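Local coordinates for nadb-ler3 (Gallus gallus, PDB 3WXB), which reduces carbonyl compounds using NADPH or NADH, as a short-chain dehydrogenase/reductase of the chicken fatty liver, at residues His45-Ser50 against Glu54-Thr59. Sequence-based numbering, arbitrary orientation.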
loop_
_atom_site.group_PDB
_atom_site.type_symbol
_atom_site.label_atom_id
_atom_site.label_comp_id
_atom_site.label_asym_id
_atom_site.label_seq_id
_atom_site.Cartn_x
_atom_site.Cartn_y
_atom_site.Cartn_z
ATOM N N HIS A 45 -18.288 20.896 -9.494
ATOM C CA HIS A 45 -18.455 20.346 -10.842
ATOM C C HIS A 45 -19.638 19.423 -10.930
ATOM O O HIS A 45 -20.380 19.429 -11.971
ATOM C CB HIS A 45 -17.151 19.692 -11.341
ATOM C CG HIS A 45 -16.137 20.693 -11.800
ATOM N ND1 HIS A 45 -15.737 20.807 -13.115
ATOM C CD2 HIS A 45 -15.429 21.620 -11.112
ATOM C CE1 HIS A 45 -14.822 21.765 -13.217
ATOM N NE2 HIS A 45 -14.628 22.277 -12.014
ATOM N N LEU A 46 -19.856 18.637 -9.869
ATOM C CA LEU A 46 -21.028 17.758 -9.834
ATOM C C LEU A 46 -22.317 18.567 -9.847
ATOM O O LEU A 46 -23.312 18.156 -10.473
ATOM C CB LEU A 46 -21.051 16.865 -8.611
ATOM C CG LEU A 46 -20.499 15.413 -8.577
ATOM C CD1 LEU A 46 -20.135 14.755 -9.927
ATOM C CD2 LEU A 46 -19.420 15.195 -7.498
ATOM N N LEU A 47 -22.306 19.692 -9.126
ATOM C CA LEU A 47 -23.514 20.525 -9.054
ATOM C C LEU A 47 -23.798 21.178 -10.386
ATOM O O LEU A 47 -24.948 21.391 -10.716
ATOM C CB LEU A 47 -23.409 21.551 -7.911
ATOM C CG LEU A 47 -23.407 20.930 -6.505
ATOM C CD1 LEU A 47 -22.914 21.960 -5.452
ATOM C CD2 LEU A 47 -24.779 20.391 -6.153
ATOM N N ALA A 48 -22.739 21.504 -11.121
ATOM C CA ALA A 48 -22.808 22.152 -12.409
ATOM C C ALA A 48 -23.001 21.179 -13.618
ATOM O O ALA A 48 -22.804 21.590 -14.767
ATOM C CB ALA A 48 -21.551 22.977 -12.610
ATOM N N LEU A 49 -23.335 19.902 -13.373
ATOM C CA LEU A 49 -23.611 18.954 -14.485
ATOM C C LEU A 49 -24.948 19.328 -15.182
ATOM O O LEU A 49 -25.913 19.738 -14.505
ATOM C CB LEU A 49 -23.712 17.510 -13.987
ATOM C CG LEU A 49 -22.462 16.795 -13.443
ATOM C CD1 LEU A 49 -22.745 15.377 -13.077
ATOM C CD2 LEU A 49 -21.343 16.871 -14.441
ATOM N N SER A 50 -24.995 19.168 -16.514
ATOM C CA SER A 50 -26.227 19.365 -17.282
ATOM C C SER A 50 -27.413 18.618 -16.657
ATOM O O SER A 50 -28.451 19.227 -16.416
ATOM C CB SER A 50 -26.031 19.007 -18.757
ATOM O OG SER A 50 -25.186 17.864 -18.924
ATOM N N GLU A 54 -29.554 14.367 -7.990
ATOM C CA GLU A 54 -30.558 14.668 -7.007
ATOM C C GLU A 54 -29.983 14.905 -5.622
ATOM O O GLU A 54 -30.501 15.685 -4.886
ATOM C CB GLU A 54 -31.604 13.572 -6.917
ATOM C CG GLU A 54 -32.981 14.142 -6.973
ATOM C CD GLU A 54 -34.076 13.135 -6.962
ATOM O OE1 GLU A 54 -34.115 12.275 -7.844
ATOM O OE2 GLU A 54 -34.905 13.231 -6.059
ATOM N N TRP A 55 -28.915 14.210 -5.274
ATOM C CA TRP A 55 -28.224 14.417 -4.018
ATOM C C TRP A 55 -26.738 14.422 -4.257
ATOM O O TRP A 55 -26.228 13.489 -4.812
ATOM C CB TRP A 55 -28.485 13.288 -3.041
ATOM C CG TRP A 55 -29.874 12.990 -2.594
ATOM C CD1 TRP A 55 -30.528 13.552 -1.566
ATOM C CD2 TRP A 55 -30.738 11.981 -3.109
ATOM N NE1 TRP A 55 -31.753 12.983 -1.419
ATOM C CE2 TRP A 55 -31.911 12.018 -2.362
ATOM C CE3 TRP A 55 -30.643 11.073 -4.153
ATOM C CZ2 TRP A 55 -32.985 11.172 -2.614
ATOM C CZ3 TRP A 55 -31.704 10.245 -4.407
ATOM C CH2 TRP A 55 -32.861 10.293 -3.641
ATOM N N VAL A 56 -26.062 15.467 -3.816
ATOM C CA VAL A 56 -24.634 15.463 -3.696
ATOM C C VAL A 56 -24.372 15.518 -2.198
ATOM O O VAL A 56 -24.718 16.507 -1.528
ATOM C CB VAL A 56 -23.997 16.675 -4.354
ATOM C CG1 VAL A 56 -22.480 16.635 -4.112
ATOM C CG2 VAL A 56 -24.325 16.701 -5.862
ATOM N N PHE A 57 -23.838 14.427 -1.663
ATOM C CA PHE A 57 -23.372 14.402 -0.293
ATOM C C PHE A 57 -21.939 14.902 -0.251
ATOM O O PHE A 57 -21.019 14.355 -0.911
ATOM C CB PHE A 57 -23.495 13.017 0.272
ATOM C CG PHE A 57 -24.908 12.518 0.295
ATOM C CD1 PHE A 57 -25.761 12.836 1.365
ATOM C CD2 PHE A 57 -25.421 11.774 -0.791
ATOM C CE1 PHE A 57 -27.121 12.371 1.363
ATOM C CE2 PHE A 57 -26.763 11.314 -0.787
ATOM C CZ PHE A 57 -27.604 11.622 0.271
ATOM N N ALA A 58 -21.719 15.959 0.517
ATOM C CA ALA A 58 -20.358 16.458 0.627
ATOM C C ALA A 58 -19.916 16.217 2.083
ATOM O O ALA A 58 -20.552 16.754 3.026
ATOM C CB ALA A 58 -20.342 17.916 0.282
ATOM N N THR A 59 -18.878 15.413 2.313
ATOM C CA THR A 59 -18.504 15.205 3.698
ATOM C C THR A 59 -17.434 16.222 4.112
ATOM O O THR A 59 -16.554 16.620 3.319
ATOM C CB THR A 59 -18.125 13.748 4.062
ATOM O OG1 THR A 59 -16.732 13.522 3.813
ATOM C CG2 THR A 59 -18.958 12.737 3.223
#
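The main chain of V56 is hydrogen-bonded to N80 and V82, which seats this valine in the parallel sheet; its side chain faces helix 37-47. No hydrogen bond crosses from 45-50 to 54-59; they meet through aliphatic carbon alone. One methyl does most of the work: V56 CG2, which reaches L47 CD2 at 3.7 Å and lies 4.3 Å from L46 CB. With CG1 anti to the backbone N (chi1 177°), CG2 stands anti to the carbonyl carbon and is the branch presented to both leucines. L47 starts off at an angle to the strand, but its CD2 branch bends back in and meets the valine obliquely, methyl to methyl. L46 behaves differently: its CB already faces the strand and gives the nearest approach, and the same side chain also packs on V29 and V31 of strand 28-31. The nearest pair of CA atoms, L47 CA and V56 CA, is 7.5 Å apart, and the side-chain carbons bridge that distance. Just beyond, A48 departs from helical geometry, and a weak bond from L49 N to L46 O (3.4 Å) spans the turn that starts the chain back to the sheet. This is the return leg of the first Rossmann beta-alpha-beta unit, and the side chain of L46 lies about 13 Å from the bound NADPH. Helix 37-47 lies over strands 28-31 and 55-60, L47 extends the packing to L81 of strand 81-85, and W55 and F57 meet helix 91-105 on the sheet's other face.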